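PDB 2W8D: processed glycerol phosphate lipoteichoic acid synthase 2 from Bacillus subtilis, which belongs to the sulfatase family of the alkaline phosphatase clan, with an alpha/beta fold, and binds a magnesium ion. Local coordinates for residues A[61-64]-A[65-68]; A[150-153]-A[154-158]; A[228-231]-A[232-236]; A[380-383]-A[384-388]. One frame throughout, in Å; residues are numbered along the deposited sequence.

Interaction 1. Residues A[61-64]-A[65-68]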
loop_
_atom_site.group_PDB
_atom_site.type_symbol
_atom_site.label_atom_id
_atom_site.label_comp_id
_atom_site.label_asym_id
_atom_site.label_seq_id
_atom_site.Cartn_x
_atom_site.Cartn_y
_atom_site.Cartn_z
ATOM N N ASN A 61 -12.076 -8.002 -9.451
ATOM C CA ASN A 61 -12.583 -7.603 -10.779
ATOM C C ASN A 61 -13.899 -6.841 -10.737
ATOM O O ASN A 61 -14.047 -5.830 -11.419
ATOM C CB ASN A 61 -12.729 -8.814 -11.726
ATOM C CG ASN A 61 -11.427 -9.528 -11.936
ATOM O OD1 ASN A 61 -10.356 -9.032 -11.546
ATOM N ND2 ASN A 61 -11.500 -10.709 -12.521
ATOM N N LYS A 62 -14.850 -7.309 -9.939
ATOM C CA LYS A 62 -16.140 -6.613 -9.858
ATOM C C LYS A 62 -15.922 -5.189 -9.314
ATOM O O LYS A 62 -16.439 -4.224 -9.852
ATOM C CB LYS A 62 -17.152 -7.391 -9.007
ATOM C CG LYS A 62 -18.582 -6.953 -9.249
ATOM C CD LYS A 62 -19.581 -7.600 -8.284
ATOM C CE LYS A 62 -19.419 -7.100 -6.854
ATOM N NZ LYS A 62 -20.656 -7.372 -6.056
ATOM N N LEU A 63 -15.111 -5.060 -8.287
ATOM C CA LEU A 63 -14.779 -3.736 -7.747
ATOM C C LEU A 63 -14.109 -2.848 -8.787
ATOM O O LEU A 63 -14.381 -1.650 -8.861
ATOM C CB LEU A 63 -13.836 -3.874 -6.548
ATOM C CG LEU A 63 -14.350 -4.713 -5.385
ATOM C CD1 LEU A 63 -13.332 -4.720 -4.290
ATOM C CD2 LEU A 63 -15.695 -4.152 -4.869
ATOM N N ALA A 64 -13.194 -3.450 -9.546
ATOM C CA ALA A 64 -12.516 -2.785 -10.623
ATOM C C ALA A 64 -13.492 -2.302 -11.674
ATOM O O ALA A 64 -13.235 -1.283 -12.308
ATOM C CB ALA A 64 -11.444 -3.707 -11.246
ATOM N N HIS A 65 -14.624 -2.998 -11.838
ATOM C CA HIS A 65 -15.554 -2.648 -12.898
ATOM C C HIS A 65 -16.846 -1.979 -12.464
ATOM O O HIS A 65 -17.649 -1.593 -13.317
ATOM C CB HIS A 65 -15.817 -3.852 -13.815
ATOM C CG HIS A 65 -14.621 -4.218 -14.625
ATOM N ND1 HIS A 65 -14.165 -3.434 -15.663
ATOM C CD2 HIS A 65 -13.738 -5.239 -14.508
ATOM C CE1 HIS A 65 -13.077 -3.977 -16.176
ATOM N NE2 HIS A 65 -12.800 -5.076 -15.496
ATOM N N ASP A 66 -17.016 -1.802 -11.147
ATOM C CA ASP A 66 -18.284 -1.273 -10.621
ATOM C C ASP A 66 -18.431 0.229 -10.828
ATOM O O ASP A 66 -17.525 0.898 -11.284
ATOM C CB ASP A 66 -18.537 -1.682 -9.146
ATOM C CG ASP A 66 -17.601 -0.997 -8.157
ATOM O OD1 ASP A 66 -17.035 0.066 -8.477
ATOM O OD2 ASP A 66 -17.435 -1.520 -7.036
ATOM N N ASN A 67 -19.589 0.753 -10.469
ATOM C CA ASN A 67 -19.886 2.160 -10.629
ATOM C C ASN A 67 -19.554 3.021 -9.403
ATOM O O ASN A 67 -19.857 4.210 -9.387
ATOM C CB ASN A 67 -21.351 2.316 -11.027
ATOM C CG ASN A 67 -22.323 1.564 -10.081
ATOM O OD1 ASN A 67 -21.975 1.173 -8.958
ATOM N ND2 ASN A 67 -23.558 1.382 -10.546
ATOM N N GLU A 68 -18.912 2.440 -8.390
ATOM C CA GLU A 68 -18.747 3.127 -7.093
ATOM C C GLU A 68 -17.353 3.101 -6.487
ATOM O O GLU A 68 -17.001 3.980 -5.704
ATOM C CB GLU A 68 -19.778 2.631 -6.053
ATOM C CG GLU A 68 -19.776 1.127 -5.743
ATOM C CD GLU A 68 -20.928 0.719 -4.798
ATOM O OE1 GLU A 68 -20.936 1.168 -3.620
ATOM O OE2 GLU A 68 -21.828 -0.051 -5.225
#

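Interaction 2. Residues A[150-153]-A[154-158]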
loop_
_atom_site.group_PDB
_atom_site.type_symbol
_atom_site.label_atom_id
_atom_site.label_comp_id
_atom_site.label_asym_id
_atom_site.label_seq_id
_atom_site.Cartn_x
_atom_site.Cartn_y
_atom_site.Cartn_z
ATOM N N LYS A 150 -3.612 -0.041 19.146
ATOM C CA LYS A 150 -3.792 -1.465 19.409
ATOM C C LYS A 150 -3.178 -2.378 18.344
ATOM O O LYS A 150 -3.245 -2.106 17.147
ATOM C CB LYS A 150 -5.277 -1.794 19.581
ATOM C CG LYS A 150 -5.987 -1.163 20.788
ATOM C CD LYS A 150 -7.482 -1.256 20.548
ATOM C CE LYS A 150 -8.326 -0.519 21.577
ATOM N NZ LYS A 150 -8.187 -1.142 22.920
ATOM N N PHE A 151 -2.592 -3.484 18.788
ATOM C CA PHE A 151 -2.016 -4.434 17.867
ATOM C C PHE A 151 -2.614 -5.819 18.091
ATOM O O PHE A 151 -2.227 -6.510 18.995
ATOM C CB PHE A 151 -0.472 -4.427 18.003
ATOM C CG PHE A 151 0.254 -5.152 16.886
ATOM C CD1 PHE A 151 -0.449 -5.890 15.928
ATOM C CD2 PHE A 151 1.641 -5.112 16.811
ATOM C CE1 PHE A 151 0.211 -6.561 14.891
ATOM C CE2 PHE A 151 2.327 -5.795 15.768
ATOM C CZ PHE A 151 1.604 -6.521 14.813
ATOM N N PHE A 152 -3.571 -6.222 17.254
ATOM C CA PHE A 152 -4.148 -7.568 17.346
ATOM C C PHE A 152 -3.293 -8.564 16.589
ATOM O O PHE A 152 -3.577 -8.871 15.437
ATOM C CB PHE A 152 -5.598 -7.604 16.839
ATOM C CG PHE A 152 -6.557 -6.820 17.697
ATOM C CD1 PHE A 152 -6.975 -7.313 18.922
ATOM C CD2 PHE A 152 -7.014 -5.573 17.290
ATOM C CE1 PHE A 152 -7.855 -6.580 19.756
ATOM C CE2 PHE A 152 -7.888 -4.832 18.097
ATOM C CZ PHE A 152 -8.297 -5.333 19.345
ATOM N N ASP A 153 -2.243 -9.071 17.223
ATOM C CA ASP A 153 -1.386 -10.039 16.546
ATOM C C ASP A 153 -1.899 -11.484 16.742
ATOM O O ASP A 153 -3.053 -11.700 17.174
ATOM C CB ASP A 153 0.083 -9.889 16.969
ATOM C CG ASP A 153 0.322 -10.351 18.395
ATOM O OD1 ASP A 153 -0.662 -10.701 19.109
ATOM O OD2 ASP A 153 1.500 -10.362 18.807
ATOM N N SER A 154 -1.040 -12.452 16.407
ATOM C CA SER A 154 -1.361 -13.877 16.470
ATOM C C SER A 154 -1.818 -14.371 17.840
ATOM O O SER A 154 -2.459 -15.411 17.927
ATOM C CB SER A 154 -0.217 -14.756 15.919
ATOM O OG SER A 154 0.925 -14.758 16.758
ATOM N N ALA A 155 -1.521 -13.639 18.904
ATOM C CA ALA A 155 -2.005 -14.046 20.234
ATOM C C ALA A 155 -3.546 -14.030 20.305
ATOM O O ALA A 155 -4.129 -14.691 21.147
ATOM C CB ALA A 155 -1.386 -13.182 21.354
ATOM N N TYR A 156 -4.195 -13.287 19.415
ATOM C CA TYR A 156 -5.642 -13.136 19.468
ATOM C C TYR A 156 -6.400 -14.058 18.514
ATOM O O TYR A 156 -7.627 -13.996 18.451
ATOM C CB TYR A 156 -6.042 -11.699 19.175
ATOM C CG TYR A 156 -5.690 -10.716 20.252
ATOM C CD1 TYR A 156 -6.629 -10.344 21.227
ATOM C CD2 TYR A 156 -4.422 -10.124 20.289
ATOM C CE1 TYR A 156 -6.299 -9.421 22.230
ATOM C CE2 TYR A 156 -4.087 -9.210 21.280
ATOM C CZ TYR A 156 -5.019 -8.856 22.229
ATOM O OH TYR A 156 -4.638 -7.943 23.198
ATOM N N TYR A 157 -5.669 -14.895 17.778
ATOM C CA TYR A 157 -6.248 -15.893 16.894
ATOM C C TYR A 157 -5.958 -17.313 17.372
ATOM O O TYR A 157 -4.947 -17.557 18.004
ATOM C CB TYR A 157 -5.747 -15.672 15.470
ATOM C CG TYR A 157 -6.029 -14.269 14.978
ATOM C CD1 TYR A 157 -7.203 -13.984 14.294
ATOM C CD2 TYR A 157 -5.138 -13.218 15.240
ATOM C CE1 TYR A 157 -7.487 -12.710 13.867
ATOM C CE2 TYR A 157 -5.413 -11.929 14.809
ATOM C CZ TYR A 157 -6.592 -11.686 14.129
ATOM O OH TYR A 157 -6.897 -10.426 13.703
ATOM N N ASP A 158 -6.890 -18.224 17.113
ATOM C CA ASP A 158 -6.714 -19.664 17.303
ATOM C C ASP A 158 -5.691 -20.215 16.294
ATOM O O ASP A 158 -5.994 -20.372 15.102
ATOM C CB ASP A 158 -8.070 -20.351 17.081
ATOM C CG ASP A 158 -8.109 -21.790 17.594
ATOM O OD1 ASP A 158 -7.115 -22.252 18.205
ATOM O OD2 ASP A 158 -9.154 -22.465 17.399
#

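Interaction 3. Residues A[228-231]-A[232-236]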
loop_
_atom_site.group_PDB
_atom_site.type_symbol
_atom_site.label_atom_id
_atom_site.label_comp_id
_atom_site.label_asym_id
_atom_site.label_seq_id
_atom_site.Cartn_x
_atom_site.Cartn_y
_atom_site.Cartn_z
ATOM N N ALA A 228 -3.740 -16.488 -5.138
ATOM C CA ALA A 228 -4.405 -15.221 -5.459
ATOM C C ALA A 228 -5.947 -15.412 -5.430
ATOM O O ALA A 228 -6.672 -14.561 -4.924
ATOM C CB ALA A 228 -3.955 -14.683 -6.813
ATOM N N HIS A 229 -6.421 -16.522 -5.973
ATOM C CA HIS A 229 -7.852 -16.828 -6.017
ATOM C C HIS A 229 -8.345 -16.971 -4.582
ATOM O O HIS A 229 -9.371 -16.424 -4.251
ATOM C CB HIS A 229 -8.111 -18.104 -6.852
ATOM C CG HIS A 229 -9.564 -18.466 -7.023
ATOM N ND1 HIS A 229 -10.411 -17.795 -7.880
ATOM C CD2 HIS A 229 -10.306 -19.462 -6.477
ATOM C CE1 HIS A 229 -11.610 -18.357 -7.847
ATOM N NE2 HIS A 229 -11.568 -19.373 -7.008
ATOM N N TYR A 230 -7.572 -17.643 -3.724
ATOM C CA TYR A 230 -7.901 -17.755 -2.313
ATOM C C TYR A 230 -7.997 -16.367 -1.605
ATOM O O TYR A 230 -8.965 -16.100 -0.840
ATOM C CB TYR A 230 -6.920 -18.716 -1.603
ATOM C CG TYR A 230 -7.177 -18.867 -0.114
ATOM C CD1 TYR A 230 -8.065 -19.834 0.368
ATOM C CD2 TYR A 230 -6.570 -18.010 0.805
ATOM C CE1 TYR A 230 -8.318 -19.958 1.728
ATOM C CE2 TYR A 230 -6.803 -18.116 2.144
ATOM C CZ TYR A 230 -7.695 -19.090 2.601
ATOM O OH TYR A 230 -7.928 -19.195 3.926
ATOM N N LEU A 231 -7.005 -15.511 -1.838
ATOM C CA LEU A 231 -7.007 -14.121 -1.359
ATOM C C LEU A 231 -8.314 -13.413 -1.776
ATOM O O LEU A 231 -8.960 -12.757 -0.966
ATOM C CB LEU A 231 -5.785 -13.351 -1.903
ATOM C CG LEU A 231 -5.597 -11.894 -1.427
ATOM C CD1 LEU A 231 -5.842 -11.709 0.088
ATOM C CD2 LEU A 231 -4.217 -11.327 -1.752
ATOM N N ASP A 232 -8.685 -13.569 -3.035
ATOM C CA ASP A 232 -9.888 -12.948 -3.558
ATOM C C ASP A 232 -11.181 -13.404 -2.844
ATOM O O ASP A 232 -12.032 -12.593 -2.540
ATOM C CB ASP A 232 -9.995 -13.213 -5.044
ATOM C CG ASP A 232 -11.119 -12.446 -5.691
ATOM O OD1 ASP A 232 -10.905 -11.221 -5.884
ATOM O OD2 ASP A 232 -12.184 -13.062 -6.024
ATOM N N GLN A 233 -11.311 -14.691 -2.561
ATOM C CA GLN A 233 -12.429 -15.189 -1.750
ATOM C C GLN A 233 -12.447 -14.619 -0.339
ATOM O O GLN A 233 -13.515 -14.342 0.196
ATOM C CB GLN A 233 -12.441 -16.715 -1.734
ATOM C CG GLN A 233 -12.634 -17.302 -3.149
ATOM C CD GLN A 233 -12.591 -18.831 -3.207
ATOM O OE1 GLN A 233 -11.888 -19.484 -2.430
ATOM N NE2 GLN A 233 -13.348 -19.404 -4.137
ATOM N N SER A 234 -11.273 -14.444 0.259
ATOM C CA SER A 234 -11.122 -13.878 1.590
ATOM C C SER A 234 -11.602 -12.442 1.636
ATOM O O SER A 234 -12.198 -12.039 2.610
ATOM C CB SER A 234 -9.646 -13.885 2.026
ATOM O OG SER A 234 -9.067 -15.179 1.992
ATOM N N ILE A 235 -11.314 -11.658 0.602
ATOM C CA ILE A 235 -11.730 -10.255 0.571
ATOM C C ILE A 235 -13.253 -10.195 0.428
ATOM O O ILE A 235 -13.917 -9.418 1.129
ATOM C CB ILE A 235 -11.063 -9.452 -0.580
ATOM C CG1 ILE A 235 -9.539 -9.421 -0.412
ATOM C CG2 ILE A 235 -11.689 -8.033 -0.694
ATOM C CD1 ILE A 235 -9.094 -9.182 1.034
ATOM N N GLU A 236 -13.780 -11.023 -0.471
ATOM C CA GLU A 236 -15.238 -11.212 -0.623
ATOM C C GLU A 236 -15.920 -11.502 0.714
ATOM O O GLU A 236 -16.872 -10.808 1.093
ATOM C CB GLU A 236 -15.564 -12.325 -1.649
ATOM C CG GLU A 236 -17.074 -12.703 -1.701
ATOM C CD GLU A 236 -17.422 -13.785 -2.723
ATOM O OE1 GLU A 236 -16.558 -14.595 -3.110
ATOM O OE2 GLU A 236 -18.605 -13.849 -3.124
#

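Interaction 4. Residues A[380-383]-A[384-388]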
loop_
_atom_site.group_PDB
_atom_site.type_symbol
_atom_site.label_atom_id
_atom_site.label_comp_id
_atom_site.label_asym_id
_atom_site.label_seq_id
_atom_site.Cartn_x
_atom_site.Cartn_y
_atom_site.Cartn_z
ATOM N N SER A 380 14.263 16.966 -17.004
ATOM C CA SER A 380 13.473 17.581 -15.937
ATOM C C SER A 380 12.725 16.577 -15.058
ATOM O O SER A 380 12.525 16.837 -13.878
ATOM C CB SER A 380 12.462 18.567 -16.523
ATOM O OG SER A 380 11.335 17.833 -17.005
ATOM N N GLU A 381 12.318 15.440 -15.606
ATOM C CA GLU A 381 11.625 14.450 -14.795
ATOM C C GLU A 381 12.590 13.745 -13.869
ATOM O O GLU A 381 12.279 13.517 -12.693
ATOM C CB GLU A 381 10.838 13.418 -15.636
ATOM C CG GLU A 381 9.697 14.038 -16.466
ATOM C CD GLU A 381 8.609 13.028 -16.894
ATOM O OE1 GLU A 381 8.755 11.815 -16.629
ATOM O OE2 GLU A 381 7.592 13.456 -17.500
ATOM N N ASP A 382 13.748 13.370 -14.393
ATOM C CA ASP A 382 14.761 12.710 -13.574
ATOM C C ASP A 382 15.142 13.583 -12.354
ATOM O O ASP A 382 15.243 13.068 -11.232
ATOM C CB ASP A 382 15.979 12.377 -14.426
ATOM C CG ASP A 382 17.093 11.726 -13.620
ATOM O OD1 ASP A 382 18.156 12.400 -13.402
ATOM O OD2 ASP A 382 16.896 10.554 -13.214
ATOM N N SER A 383 15.329 14.890 -12.576
ATOM C CA SER A 383 15.613 15.829 -11.476
ATOM C C SER A 383 14.502 15.902 -10.434
ATOM O O SER A 383 14.792 16.025 -9.262
ATOM C CB SER A 383 15.889 17.253 -11.989
ATOM O OG SER A 383 16.939 17.244 -12.954
ATOM N N LEU A 384 13.244 15.871 -10.881
ATOM C CA LEU A 384 12.111 15.899 -9.971
ATOM C C LEU A 384 12.167 14.669 -9.062
ATOM O O LEU A 384 11.944 14.781 -7.850
ATOM C CB LEU A 384 10.757 15.983 -10.720
ATOM C CG LEU A 384 10.331 17.331 -11.342
ATOM C CD1 LEU A 384 9.107 17.168 -12.192
ATOM C CD2 LEU A 384 10.049 18.403 -10.297
ATOM N N VAL A 385 12.495 13.520 -9.651
ATOM C CA VAL A 385 12.626 12.248 -8.923
ATOM C C VAL A 385 13.727 12.312 -7.851
ATOM O O VAL A 385 13.464 12.015 -6.687
ATOM C CB VAL A 385 12.847 11.033 -9.878
ATOM C CG1 VAL A 385 13.259 9.722 -9.100
ATOM C CG2 VAL A 385 11.602 10.791 -10.747
ATOM N N LYS A 386 14.934 12.739 -8.249
ATOM C CA LYS A 386 16.075 12.826 -7.348
ATOM C C LYS A 386 15.724 13.666 -6.140
ATOM O O LYS A 386 15.911 13.204 -5.011
ATOM C CB LYS A 386 17.333 13.361 -8.065
ATOM C CG LYS A 386 17.956 12.311 -9.020
ATOM C CD LYS A 386 19.229 12.798 -9.737
ATOM C CE LYS A 386 18.993 14.113 -10.534
ATOM N NZ LYS A 386 19.999 14.412 -11.601
ATOM N N LYS A 387 15.209 14.874 -6.395
ATOM C CA LYS A 387 14.748 15.798 -5.371
ATOM C C LYS A 387 13.647 15.204 -4.469
ATOM O O LYS A 387 13.722 15.335 -3.240
ATOM C CB LYS A 387 14.263 17.105 -5.997
ATOM C CG LYS A 387 15.281 18.220 -5.971
ATOM C CD LYS A 387 15.001 19.201 -7.085
ATOM C CE LYS A 387 16.167 20.164 -7.285
ATOM N NZ LYS A 387 16.441 20.301 -8.737
ATOM N N GLU A 388 12.646 14.540 -5.057
ATOM C CA GLU A 388 11.581 13.933 -4.262
ATOM C C GLU A 388 12.185 12.931 -3.281
ATOM O O GLU A 388 11.890 12.970 -2.096
ATOM C CB GLU A 388 10.469 13.301 -5.143
ATOM C CG GLU A 388 9.317 12.651 -4.330
ATOM C CD GLU A 388 8.014 12.367 -5.110
ATOM O OE1 GLU A 388 7.686 13.112 -6.073
ATOM O OE2 GLU A 388 7.289 11.409 -4.709
HETATM O O HOH W 1 18.422 15.032 -13.767
HETATM O O HOH W 2 17.396 17.363 -8.827
#

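Interaction 1. Residues A[61-64]-A[65-68]
His65 N turns back on two carbonyls of the last helical turn, bonding to Lys62 O at 3.0 Å and more weakly to Asn61 O at 2.9 Å, where the N-H...O angle is a bent 126°. The shared N-H, between an i-4 and an i-3 acceptor, fits the end of a helix here, where Asp66 is the first residue to leave helical backbone angles. Asp66 N lies 2.8 Å from Lys62 O and makes a weak bond of 3.5 Å to Leu63 O.

The imidazole of His65 folds back along the helix and brings CD2 to 3.2 Å from Asn61 O, an approach oblique to the ring. Its NE2 is bonded to Asp48 OD2, which fixes that side of the ring. Asp66 runs side by side with Leu63, and its OD2 sits 3.8 Å from Leu63 CD2. With CG between backbone N and carbonyl carbon (chi1 70°), the carboxylate is also set over the chain that follows: OD1 accepts Glu68 N at 3.0 Å from above the carboxylate plane, 64° out of it, closing an Asx turn. The same OD1 pairs with Lys303, whose charge probably eases the nearness of OD1 to the Leu63 carbonyl oxygen, while OD2 bonds Thr69.

The turn thus carries the chain from helix 58-65 into strand 70-76. On the buried side Leu63 and Ala64 rest on Phe293 of strand 292-296, which pairs antiparallel with strand 70-76.

Interaction 2. Residues A[150-153]-A[154-158]
Phe152 ends strand 150-152 and Asp153 opens the turn after it, which Tyr156 closes: Tyr156 N donates to Asp153 O at 3.0 Å and a nearly straight 167°, drawing residues 154-156 into a short 3-10 segment. The strand runs parallel to strand 125-130 in the mixed sheet of this alpha/beta fold, and it finishes in an inverse gamma turn centred on Phe152, spanned by a weak bond from Asp153 N to Phe151 O.

Across the turn the main side-chain contact is a T-shaped pair. Phe152 presents its edge to the face of Tyr156, with ring centroids 5.0 Å apart and planes at 79°. The atom doing the touching is Phe152 CD1, which stands 3.7 Å above the Tyr156 plane and over the ring centre. Phe152 also stacks with Phe129 of strand 125-130, so its ring is held by the sheet as well as by the turn.

Asp153 ties the turn from inside. Its CG lies between backbone N and carbonyl carbon (chi1 71°), which folds OD1 forward over the following peptides to accept Ala155 N at 3.1 Å, from above the carboxylate plane; this is the i to i+2 bond of an Asx turn. OD2 is used by Gln134 N, so both carboxylate oxygens of this buried group are bonded.

Tyr157, its hydroxyl bonded to Ser178 on helix 171-183, brings its ring edge back to the turn, where it meets two carbonyls nearly in plane: CD2 is 3.2 Å from Asp153 O, and CE2 is 3.6 Å from Phe152 O.

Interaction 3. Residues A[228-231]-A[232-236]
Gln233 lies back along its own helix toward His229, one turn earlier. CB passes 3.6 Å from Tyr230 O. CG is the same distance from His229 O, the carbonyl that takes Gln233 N in the regular i to i-4 bond. Beyond CG the chain is extended (chi2 177°), which carries the amide obliquely across the imidazole: CD stands 4.0 Å from His229 CD2, and NE2 comes within 3.4 Å of His229 NE2. That last pair is badly angled for a hydrogen bond; the amide and ring planes are turned 49° from each other, and the meeting is one of contact alone. At the other branch OE1 bonds Lys172 NZ. His229, for its part, is held by ND1 to Val56 O and by a stack with Phe211.

The neighbouring Ser234 makes a different use of the same spacing. Its OG donates to Tyr230 O at 3.0 Å from above the carbonyl plane, while its backbone N reaches that oxygen too, so two donors meet one buried carbonyl. Tyr230 CE2 lies 3.7 Å from this OG, and the tyrosine hydroxyl goes on to Lys172 N.

Asp232 has both carboxylate oxygens bonded, OD2 to Phe59 N and OD1 to Leu60 N near the start of helix 58-65. Leu231 CD1 and Ile235 CD1 are 4.2 Å apart, and both side chains touch strand 33-39. A long helix, 219-244, laid against a central mixed sheet in this way is characteristic of the alkaline phosphatase-like alpha/beta fold.

Interaction 4. Residues A[380-383]-A[384-388]
Asp382 OD1 and Lys386 NZ form a salt bridge one turn apart, but a loose one: at 3.3 Å the hydrogen bond within it is weak. Lys386 CE is almost as near, 3.4 Å from the same Asp382 OD1, because the lysine chain bends at its third torsion (-56°) and brings its end across the carboxylate. A water bridges the same two groups. It donates to Asp382 OD1 at 2.7 Å and accepts from Lys386 NZ at 2.8 Å, and it is also bonded to Ser383 OG. A second water joins Ser383 O, at 3.0 Å, to Lys387 NZ, at 3.1 Å, so the Ser383 carbonyl serves both this water and the helical N-H of Lys387.

This is the classic i to i+4 acid-lysine pair on the first turns of a helix, 380-397. Beneath it the backbone is regularly alpha-helical: Lys386 N meets Asp382 O in the carbonyl plane with an N-H...O angle of 166°.

Asp382 is positioned from outside by Lys358, which forms a salt bridge with OD2, so the carboxylate lies between two lysines, an arrangement likely to favour its negative charge. Glu381 bonds Ser353. Val385 packs on Phe351 and Pro345, residues of the five-stranded antiparallel sheet. One turn further along, Glu388 pairs with Arg341 and bonds the hydroxyl of Tyr96.

In the fold
Interactions 1 to 4 follow one another along the chain without interleaving, and none touches another. Interactions 1 and 3 are nearest, centres 16 Å and closest atoms about 5 Å apart: Asp232 of helix 219-244 accepts two backbone N-H groups near the start of helix 58-65, whose other end is interaction 1. Interaction 2, centred 21 Å from interaction 3, terminates a strand of the mixed sheet; helix 171-183 borders both. These three thus lie around the sulfatase-like sheet. Interaction 4, 34 to 42 Å from the others between centres, lies on the opposite side of the chain's centre from interactions 2 and 3 and ties the C-terminal helix 380-397 to the small five-stranded antiparallel sheet.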